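Local structure of peptidoglycan D,D-transpeptidase PbpA (3UPN) at residues D17-Q22 with G41-L46; G331-P336 with Y356-A361; A377-Q382 with G389-S394. The protein probably catalyses the transpeptidation that cross-links the peptidoglycan of the mycobacterial cell wall and takes part in regulating cell length. All blocks are in the same frame, centred on the assembly; numbering follows the deposited sequence.

Overall arrangement
The three contacts follow one another along the chain, each closing before the next opens. Contact 1 joins a loop near the N-terminus to an outermost strand of a mixed sheet, and its centre lies about 35 Å from the centre of the chain. Contacts 2 and 3 both belong to the transpeptidase domain; their centres are about 24 Å apart, and strand 357-360 of contact 2 precedes helix 364-380 of contact 3. Contacts 1 and 3 lie on opposite sides of the chain's centre, about 52 Å apart between centres. Of the three, contact 3 lies near the active site: the side chain of Ala377 is about 9 Å from that of Ser193, the probable acyl-ester nucleophile.

Contact 1. Residues D17-Q22 with G41-L46; sequences DEYSRQ and GRFRFL
The ring of Phe45 lies against the backbone of residues 19-22, with Gln22 CB over one of its faces. That carbon is 3.7 Å from the Phe45 ring centroid, a CH-pi contact in which Gln22 CA also rides above the ring centre. Gln22 and Phe45 cross at about a right angle. With CG anti to the backbone N (chi1 -174°) and the chain extended beyond it, Gln22 carries its amide past the ring, and NE2 is hydrogen-bonded to Ser36 O. The opposite face of the same ring is met by Arg44 CG from its own segment, while the carbonyl oxygens of Tyr19 and Ser20 lie at its edge; Ser20 O is 3.4 Å from Phe45 CE1.

The one ring-to-ring pair across the segments is edge-to-face: Phe43 turns its edge toward the face of Tyr19, with ring centroids 5.7 Å apart and planes at 73°. The two side chains also touch at their roots, Tyr19 CB to Phe43 CB at 3.6 Å, and both rest on Leu64.

These packings fasten a type I beta turn, Asp17 to Ser20, beside the start of strand 45-48, an outermost strand of the mixed sheet that includes strands 31-38 and 26-28; segment 41-46 belongs to the dimerisation domain.

Among the polar links, one backbone bond crosses between the segments, from Phe45 N to Tyr19 O at 3.0 Å. Within the turn, Asp17 O accepts from two donors, Ser20 N and Ser20 OG; the hydroxyl, 2.6 Å from Asp17 O, approaches in the carbonyl plane on a lone pair. A salt bridge joins Arg21 NH1 to Asp17 OD1 at 2.8 Å, its hydrogen bond weak because it is strongly bent.

Contact 2. Residues G331-P336 with Y356-A361; sequences GITMRP and YQQRRA
Arg335 and Tyr356, which with Ile332 have the most surface buried here, meet at one end of a two-stranded antiparallel ribbon. The Arg335 guanidinium reaches the CD2 and CE2 side of the Tyr356 ring, with NH2 3.1 Å from Tyr356 CD2, and the two flat groups stand 83° apart. Arg335 is bent at chi3 (-56°), which turns the guanidinium back toward the ring. The same two residues are joined through their backbones by a nearly straight bond, Arg335 N to Tyr356 O at 2.8 Å. Nearer the backbone, Arg335 CB packs on Gln358 CG at 3.6 Å.

Ile332 pairs with Arg360 in a non-hydrogen-bonded position. Its CG1 lies over one face of the Arg360 guanidinium, offset toward the rim, and CD1 comes to 3.3 Å from Arg360 NH1. The guanidinium itself is tied by NH2 to the carbonyls of Val362 and Gly330. Farther along this face, Ile332 CG2 and Met334 SD both rest on Gln357 CG.

Three more backbone bonds hold the ribbon, including Thr333 N to Arg359 O at 2.9 Å. The spacing of the pairs, one residue between Ile332 and Met334 but two between Gln357 and Arg360, is consistent with a classic beta bulge at Gln358-Arg359 opposite Thr333. Thr333 OG1 is hydrogen-bonded to Thr326. The small sheet sets Thr333, Pro336 and Ala361 against helix 317-328, and helix 364-380 follows its second strand in the chain.

Contact 3. Residues A377-Q382 with G389-S394; sequences AEKVAQ and GVQIAS
Glu378 reaches from the last turn of its helix toward Ser394 and Ile392, and the way its carboxylate is turned decides the contact. The chain leaves the backbone with CG anti to N (chi1 169°) and then bends at chi2 (73°), folding the carboxylate alongside the other segment. Glu378 OE1 receives Ser394 OG (2.6 Å) on its anti lone pair, the one directed away from OE2. The serine hydroxyl stands between its own backbone N and carbonyl carbon (chi1 73°) and lies 3.3 Å from Glu378 CB, so it touches both the root and the tip of the glutamate.

Ile392 takes the flank of the same side chain, the two crossing obliquely. Its CG2 branch approaches Glu378 CD at 3.8 Å, while CD1 lies near OE2. The backbone of Ile392 also takes part: its carbonyl oxygen is 3.2 Å from Glu378 CB and equally close to CG. Beside this, the methyl of Ala377 rests on Ser394 O at 3.4 Å.

The glutamate is buried, and its carboxylate oxygens are satisfied by several partners. OE1 takes a second hydrogen bond from Tyr414 OH, and OE2 forms a salt bridge with Arg451 NE. Gripped at both oxygens, the carboxylate probably has little freedom to rotate, and the arginine would be expected to favour its ionised form.

Through these bonds the end of helix 364-380 is fastened to the start of strand 393-399, an outermost strand of the five-stranded antiparallel sheet of the transpeptidase domain. In this family that strand carries the Lys-Thr-Gly motif lining the active site, and Ala381 touches the bound imipenem-derived ligand. Neighbouring strand 411-418 supplies Tyr414, and helix 446-458 brings Arg451 and Ile454 against Ile392.

Contact 1. Residues D17-Q22 with G41-L46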
loop_
_atom_site.group_PDB
_atom_site.type_symbol
_atom_site.label_atom_id
_atom_site.label_comp_id
_atom_site.label_asym_id
_atom_site.label_seq_id
_atom_site.Cartn_x
_atom_site.Cartn_y
_atom_site.Cartn_z
ATOM N N ASP A 17 -4.957 18.528 -32.184
ATOM C CA ASP A 17 -5.243 19.777 -31.472
ATOM C C ASP A 17 -4.951 19.716 -29.965
ATOM O O ASP A 17 -4.436 20.681 -29.391
ATOM C CB ASP A 17 -6.685 20.245 -31.730
ATOM C CG ASP A 17 -7.012 21.549 -31.014
ATOM O OD1 ASP A 17 -7.309 21.511 -29.796
ATOM O OD2 ASP A 17 -6.968 22.611 -31.668
ATOM N N GLU A 18 -5.289 18.599 -29.324
ATOM C CA GLU A 18 -5.004 18.448 -27.889
ATOM C C GLU A 18 -3.498 18.367 -27.587
ATOM O O GLU A 18 -3.084 18.559 -26.446
ATOM C CB GLU A 18 -5.761 17.265 -27.268
ATOM C CG GLU A 18 -5.424 15.906 -27.861
ATOM C CD GLU A 18 -5.676 14.765 -26.892
ATOM O OE1 GLU A 18 -6.609 13.968 -27.143
ATOM O OE2 GLU A 18 -4.942 14.671 -25.884
ATOM N N TYR A 19 -2.688 18.098 -28.611
ATOM C CA TYR A 19 -1.232 18.156 -28.463
ATOM C C TYR A 19 -0.653 19.530 -28.816
ATOM O O TYR A 19 0.529 19.785 -28.586
ATOM C CB TYR A 19 -0.550 17.030 -29.249
ATOM C CG TYR A 19 -0.586 15.694 -28.530
ATOM C CD1 TYR A 19 -1.775 14.960 -28.435
ATOM C CD2 TYR A 19 0.562 15.169 -27.940
ATOM C CE1 TYR A 19 -1.821 13.742 -27.774
ATOM C CE2 TYR A 19 0.533 13.940 -27.271
ATOM C CZ TYR A 19 -0.663 13.235 -27.195
ATOM O OH TYR A 19 -0.710 12.023 -26.550
ATOM N N SER A 20 -1.497 20.413 -29.348
ATOM C CA SER A 20 -1.094 21.794 -29.644
ATOM C C SER A 20 -1.202 22.726 -28.422
ATOM O O SER A 20 -0.743 23.877 -28.472
ATOM C CB SER A 20 -1.921 22.359 -30.799
ATOM O OG SER A 20 -3.218 22.715 -30.347
ATOM N N ARG A 21 -1.827 22.237 -27.348
ATOM C CA ARG A 21 -1.934 22.977 -26.087
ATOM C C ARG A 21 -1.107 22.268 -25.012
ATOM O O ARG A 21 -1.166 21.045 -24.886
ATOM C CB ARG A 21 -3.401 23.107 -25.635
ATOM C CG ARG A 21 -4.380 23.555 -26.738
ATOM C CD ARG A 21 -5.825 23.675 -26.231
ATOM N NE ARG A 21 -6.188 22.550 -25.363
ATOM C CZ ARG A 21 -6.794 21.436 -25.773
ATOM N NH1 ARG A 21 -7.135 21.284 -27.052
ATOM N NH2 ARG A 21 -7.066 20.472 -24.896
ATOM N N GLN A 22 -0.343 23.044 -24.246
ATOM C CA GLN A 22 0.555 22.500 -23.241
ATOM C C GLN A 22 -0.155 21.877 -22.037
ATOM O O GLN A 22 -0.636 22.579 -21.139
ATOM C CB GLN A 22 1.556 23.553 -22.769
ATOM C CG GLN A 22 2.617 22.985 -21.812
ATOM C CD GLN A 22 3.684 23.989 -21.456
ATOM O OE1 GLN A 22 3.422 25.190 -21.381
ATOM N NE2 GLN A 22 4.907 23.505 -21.240
ATOM N N GLY A 41 7.421 18.754 -33.488
ATOM C CA GLY A 41 6.603 17.652 -33.957
ATOM C C GLY A 41 5.265 18.127 -34.499
ATOM O O GLY A 41 4.770 19.183 -34.108
ATOM N N ARG A 42 4.715 17.343 -35.425
ATOM C CA ARG A 42 3.342 17.460 -35.903
ATOM C C ARG A 42 2.395 17.581 -34.705
ATOM O O ARG A 42 1.538 18.460 -34.673
ATOM C CB ARG A 42 3.011 16.224 -36.744
ATOM C CG ARG A 42 1.590 16.136 -37.247
ATOM C CD ARG A 42 1.506 15.245 -38.488
ATOM N NE ARG A 42 1.593 13.810 -38.183
ATOM C CZ ARG A 42 0.547 13.033 -37.894
ATOM N NH1 ARG A 42 -0.687 13.547 -37.838
ATOM N NH2 ARG A 42 0.732 11.742 -37.645
ATOM N N PHE A 43 2.568 16.701 -33.716
ATOM C CA PHE A 43 1.970 16.905 -32.397
ATOM C C PHE A 43 3.003 17.717 -31.606
ATOM O O PHE A 43 4.125 17.253 -31.348
ATOM C CB PHE A 43 1.660 15.566 -31.717
ATOM C CG PHE A 43 0.981 14.551 -32.618
ATOM C CD1 PHE A 43 1.735 13.714 -33.453
ATOM C CD2 PHE A 43 -0.399 14.410 -32.609
ATOM C CE1 PHE A 43 1.122 12.766 -34.270
ATOM C CE2 PHE A 43 -1.027 13.466 -33.435
ATOM C CZ PHE A 43 -0.255 12.639 -34.266
ATOM N N ARG A 44 2.644 18.942 -31.253
ATOM C CA ARG A 44 3.622 19.915 -30.761
ATOM C C ARG A 44 4.279 19.517 -29.422
ATOM O O ARG A 44 5.512 19.572 -29.270
ATOM C CB ARG A 44 2.955 21.286 -30.672
ATOM C CG ARG A 44 3.621 22.307 -29.760
ATOM C CD ARG A 44 2.963 23.714 -29.909
ATOM N NE ARG A 44 3.814 24.766 -29.341
ATOM C CZ ARG A 44 5.034 25.074 -29.789
ATOM N NH1 ARG A 44 5.738 26.030 -29.193
ATOM N NH2 ARG A 44 5.564 24.423 -30.823
ATOM N N PHE A 45 3.436 19.115 -28.473
ATOM C CA PHE A 45 3.880 18.812 -27.118
ATOM C C PHE A 45 4.196 17.344 -26.884
ATOM O O PHE A 45 3.406 16.456 -27.204
ATOM C CB PHE A 45 2.892 19.365 -26.085
ATOM C CG PHE A 45 2.920 20.870 -25.991
ATOM C CD1 PHE A 45 1.990 21.642 -26.688
ATOM C CD2 PHE A 45 3.897 21.513 -25.237
ATOM C CE1 PHE A 45 2.023 23.034 -26.630
ATOM C CE2 PHE A 45 3.942 22.896 -25.171
ATOM C CZ PHE A 45 2.995 23.664 -25.871
ATOM N N LEU A 46 5.396 17.102 -26.377
ATOM C CA LEU A 46 5.787 15.756 -25.982
ATOM C C LEU A 46 5.707 15.661 -24.455
ATOM O O LEU A 46 6.184 16.543 -23.747
ATOM C CB LEU A 46 7.191 15.401 -26.496
ATOM C CG LEU A 46 7.708 14.051 -25.945
ATOM C CD1 LEU A 46 7.369 12.897 -26.865
ATOM C CD2 LEU A 46 9.176 14.083 -25.630
#

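Contact 2. Residues G331-P336 with Y356-A361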
loop_
_atom_site.group_PDB
_atom_site.type_symbol
_atom_site.label_atom_id
_atom_site.label_comp_id
_atom_site.label_asym_id
_atom_site.label_seq_id
_atom_site.Cartn_x
_atom_site.Cartn_y
_atom_site.Cartn_z
ATOM N N GLY A 331 -7.188 4.185 16.423
ATOM C CA GLY A 331 -8.376 3.384 16.102
ATOM C C GLY A 331 -9.220 3.964 14.994
ATOM O O GLY A 331 -10.163 3.323 14.523
ATOM N N ILE A 332 -8.886 5.181 14.579
ATOM C CA ILE A 332 -9.639 5.888 13.529
ATOM C C ILE A 332 -8.958 5.820 12.149
ATOM O O ILE A 332 -7.806 6.236 11.992
ATOM C CB ILE A 332 -9.868 7.375 13.912
ATOM C CG1 ILE A 332 -10.780 7.465 15.152
ATOM C CG2 ILE A 332 -10.412 8.192 12.696
ATOM C CD1 ILE A 332 -10.795 8.816 15.824
ATOM N N THR A 333 -9.692 5.309 11.160
ATOM C CA THR A 333 -9.222 5.265 9.771
ATOM C C THR A 333 -9.445 6.592 9.057
ATOM O O THR A 333 -10.579 7.057 8.932
ATOM C CB THR A 333 -9.926 4.141 8.961
ATOM O OG1 THR A 333 -9.871 2.913 9.701
ATOM C CG2 THR A 333 -9.240 3.932 7.565
ATOM N N MET A 334 -8.362 7.204 8.588
ATOM C CA MET A 334 -8.473 8.357 7.683
ATOM C C MET A 334 -8.529 7.851 6.238
ATOM O O MET A 334 -7.850 6.885 5.886
ATOM C CB MET A 334 -7.301 9.313 7.872
ATOM C CG MET A 334 -7.165 9.890 9.273
ATOM S SD MET A 334 -8.605 10.835 9.799
ATOM C CE MET A 334 -8.599 12.214 8.651
ATOM N N ARG A 335 -9.371 8.474 5.420
ATOM C CA ARG A 335 -9.559 8.063 4.019
ATOM C C ARG A 335 -8.278 8.321 3.233
ATOM O O ARG A 335 -7.804 9.449 3.193
ATOM C CB ARG A 335 -10.703 8.850 3.392
ATOM C CG ARG A 335 -10.888 8.572 1.900
ATOM C CD ARG A 335 -11.855 9.556 1.297
ATOM N NE ARG A 335 -13.132 9.526 2.010
ATOM C CZ ARG A 335 -14.289 9.955 1.510
ATOM N NH1 ARG A 335 -14.359 10.437 0.273
ATOM N NH2 ARG A 335 -15.383 9.875 2.247
ATOM N N PRO A 336 -7.694 7.272 2.637
ATOM C CA PRO A 336 -6.427 7.495 1.911
ATOM C C PRO A 336 -6.657 8.337 0.659
ATOM O O PRO A 336 -7.611 8.080 -0.071
ATOM C CB PRO A 336 -5.977 6.078 1.530
ATOM C CG PRO A 336 -6.817 5.162 2.330
ATOM C CD PRO A 336 -8.111 5.863 2.580
ATOM N N TYR A 356 -10.501 13.212 5.767
ATOM C CA TYR A 356 -11.798 12.728 6.205
ATOM C C TYR A 356 -11.673 11.439 7.011
ATOM O O TYR A 356 -10.966 10.506 6.609
ATOM C CB TYR A 356 -12.719 12.538 4.993
ATOM C CG TYR A 356 -14.091 12.015 5.342
ATOM C CD1 TYR A 356 -15.038 12.835 5.955
ATOM C CD2 TYR A 356 -14.434 10.691 5.071
ATOM C CE1 TYR A 356 -16.299 12.351 6.286
ATOM C CE2 TYR A 356 -15.686 10.193 5.392
ATOM C CZ TYR A 356 -16.617 11.025 5.997
ATOM O OH TYR A 356 -17.860 10.523 6.317
ATOM N N GLN A 357 -12.355 11.403 8.158
ATOM C CA GLN A 357 -12.366 10.213 9.008
ATOM C C GLN A 357 -13.356 9.192 8.465
ATOM O O GLN A 357 -14.556 9.440 8.463
ATOM C CB GLN A 357 -12.704 10.581 10.453
ATOM C CG GLN A 357 -11.745 11.587 11.068
ATOM C CD GLN A 357 -12.068 11.905 12.507
ATOM O OE1 GLN A 357 -13.040 11.398 13.065
ATOM N NE2 GLN A 357 -11.245 12.745 13.125
ATOM N N GLN A 358 -12.849 8.054 7.991
ATOM C CA GLN A 358 -13.695 7.052 7.338
ATOM C C GLN A 358 -14.577 6.296 8.325
ATOM O O GLN A 358 -15.802 6.245 8.161
ATOM C CB GLN A 358 -12.880 6.087 6.464
ATOM C CG GLN A 358 -12.911 6.457 4.981
ATOM C CD GLN A 358 -12.507 5.310 4.055
ATOM O OE1 GLN A 358 -11.605 4.517 4.369
ATOM N NE2 GLN A 358 -13.171 5.223 2.902
ATOM N N ARG A 359 -13.952 5.716 9.346
ATOM C CA ARG A 359 -14.680 5.018 10.405
ATOM C C ARG A 359 -13.757 4.736 11.584
ATOM O O ARG A 359 -12.530 4.788 11.446
ATOM C CB ARG A 359 -15.298 3.707 9.876
ATOM C CG ARG A 359 -14.298 2.617 9.531
ATOM C CD ARG A 359 -14.934 1.493 8.727
ATOM N NE ARG A 359 -14.471 1.512 7.341
ATOM C CZ ARG A 359 -14.824 0.635 6.402
ATOM N NH1 ARG A 359 -15.666 -0.362 6.679
ATOM N NH2 ARG A 359 -14.335 0.763 5.171
ATOM N N ARG A 360 -14.350 4.463 12.746
ATOM C CA ARG A 360 -13.597 3.916 13.863
ATOM C C ARG A 360 -13.627 2.400 13.735
ATOM O O ARG A 360 -14.705 1.797 13.643
ATOM C CB ARG A 360 -14.151 4.382 15.219
ATOM C CG ARG A 360 -13.364 3.832 16.406
ATOM C CD ARG A 360 -13.784 4.427 17.761
ATOM N NE ARG A 360 -13.122 5.701 18.048
ATOM C CZ ARG A 360 -11.830 5.846 18.347
ATOM N NH1 ARG A 360 -11.344 7.057 18.594
ATOM N NH2 ARG A 360 -11.011 4.796 18.388
ATOM N N ALA A 361 -12.440 1.796 13.692
ATOM C CA ALA A 361 -12.308 0.348 13.615
ATOM C C ALA A 361 -12.315 -0.274 15.018
ATOM O O ALA A 361 -12.998 -1.275 15.269
ATOM C CB ALA A 361 -11.026 -0.033 12.855
#

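Contact 3. Residues A377-Q382 with G389-S394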
loop_
_atom_site.group_PDB
_atom_site.type_symbol
_atom_site.label_atom_id
_atom_site.label_comp_id
_atom_site.label_asym_id
_atom_site.label_seq_id
_atom_site.Cartn_x
_atom_site.Cartn_y
_atom_site.Cartn_z
ATOM N N ALA A 377 6.646 -6.985 19.116
ATOM C CA ALA A 377 6.972 -7.733 17.886
ATOM C C ALA A 377 8.162 -7.160 17.111
ATOM O O ALA A 377 8.958 -7.931 16.583
ATOM C CB ALA A 377 5.743 -7.878 16.972
ATOM N N GLU A 378 8.297 -5.833 17.064
ATOM C CA GLU A 378 9.456 -5.178 16.425
ATOM C C GLU A 378 10.792 -5.473 17.135
ATOM O O GLU A 378 11.833 -5.678 16.476
ATOM C CB GLU A 378 9.230 -3.660 16.303
ATOM C CG GLU A 378 10.459 -2.801 15.899
ATOM C CD GLU A 378 10.889 -2.927 14.404
ATOM O OE1 GLU A 378 10.168 -3.552 13.591
ATOM O OE2 GLU A 378 11.964 -2.387 14.050
ATOM N N LYS A 379 10.765 -5.489 18.467
ATOM C CA LYS A 379 11.958 -5.803 19.257
ATOM C C LYS A 379 12.463 -7.235 19.047
ATOM O O LYS A 379 13.663 -7.450 18.909
ATOM C CB LYS A 379 11.713 -5.506 20.736
ATOM C CG LYS A 379 11.931 -4.049 21.064
ATOM C CD LYS A 379 11.025 -3.587 22.174
ATOM C CE LYS A 379 11.155 -2.087 22.379
ATOM N NZ LYS A 379 12.461 -1.695 22.990
ATOM N N VAL A 380 11.538 -8.193 19.020
ATOM C CA VAL A 380 11.815 -9.601 18.724
ATOM C C VAL A 380 12.401 -9.779 17.312
ATOM O O VAL A 380 13.288 -10.609 17.103
ATOM C CB VAL A 380 10.522 -10.462 18.912
ATOM C CG1 VAL A 380 10.623 -11.811 18.231
ATOM C CG2 VAL A 380 10.203 -10.648 20.387
ATOM N N ALA A 381 11.923 -8.971 16.365
ATOM C CA ALA A 381 12.301 -9.049 14.946
ATOM C C ALA A 381 13.796 -8.812 14.669
ATOM O O ALA A 381 14.529 -8.276 15.514
ATOM C CB ALA A 381 11.433 -8.082 14.119
ATOM N N GLN A 382 14.247 -9.239 13.488
ATOM C CA GLN A 382 15.602 -8.936 13.014
ATOM C C GLN A 382 15.755 -7.414 12.992
ATOM O O GLN A 382 14.837 -6.711 12.597
ATOM C CB GLN A 382 15.813 -9.533 11.620
ATOM C CG GLN A 382 17.215 -10.085 11.363
ATOM C CD GLN A 382 18.105 -9.146 10.545
ATOM O OE1 GLN A 382 17.642 -8.484 9.597
ATOM N NE2 GLN A 382 19.398 -9.100 10.897
ATOM N N GLY A 389 16.938 5.906 18.751
ATOM C CA GLY A 389 16.034 6.861 19.406
ATOM C C GLY A 389 14.627 6.922 18.825
ATOM O O GLY A 389 13.791 7.714 19.280
ATOM N N VAL A 390 14.367 6.089 17.816
ATOM C CA VAL A 390 13.030 5.949 17.255
ATOM C C VAL A 390 12.454 4.580 17.594
ATOM O O VAL A 390 13.069 3.553 17.313
ATOM C CB VAL A 390 13.004 6.163 15.714
ATOM C CG1 VAL A 390 11.612 5.904 15.169
ATOM C CG2 VAL A 390 13.450 7.576 15.357
ATOM N N GLN A 391 11.269 4.582 18.201
ATOM C CA GLN A 391 10.540 3.350 18.464
ATOM C C GLN A 391 9.557 3.017 17.335
ATOM O O GLN A 391 8.705 3.831 16.967
ATOM C CB GLN A 391 9.815 3.443 19.807
ATOM C CG GLN A 391 9.381 2.108 20.388
ATOM C CD GLN A 391 8.663 2.271 21.712
ATOM O OE1 GLN A 391 7.656 2.982 21.804
ATOM N NE2 GLN A 391 9.183 1.615 22.756
ATOM N N ILE A 392 9.681 1.806 16.803
ATOM C CA ILE A 392 8.835 1.335 15.716
ATOM C C ILE A 392 7.879 0.265 16.240
ATOM O O ILE A 392 8.296 -0.641 16.965
ATOM C CB ILE A 392 9.701 0.775 14.528
ATOM C CG1 ILE A 392 10.583 1.889 13.936
ATOM C CG2 ILE A 392 8.826 0.112 13.476
ATOM C CD1 ILE A 392 11.648 1.436 12.921
ATOM N N ALA A 393 6.596 0.384 15.895
ATOM C CA ALA A 393 5.652 -0.707 16.114
ATOM C C ALA A 393 5.476 -1.443 14.792
ATOM O O ALA A 393 5.268 -0.806 13.759
ATOM C CB ALA A 393 4.340 -0.178 16.612
ATOM N N SER A 394 5.569 -2.772 14.811
ATOM C CA SER A 394 5.468 -3.533 13.574
ATOM C C SER A 394 4.893 -4.933 13.712
ATOM O O SER A 394 4.764 -5.467 14.817
ATOM C CB SER A 394 6.823 -3.599 12.857
ATOM O OG SER A 394 7.742 -4.453 13.507
#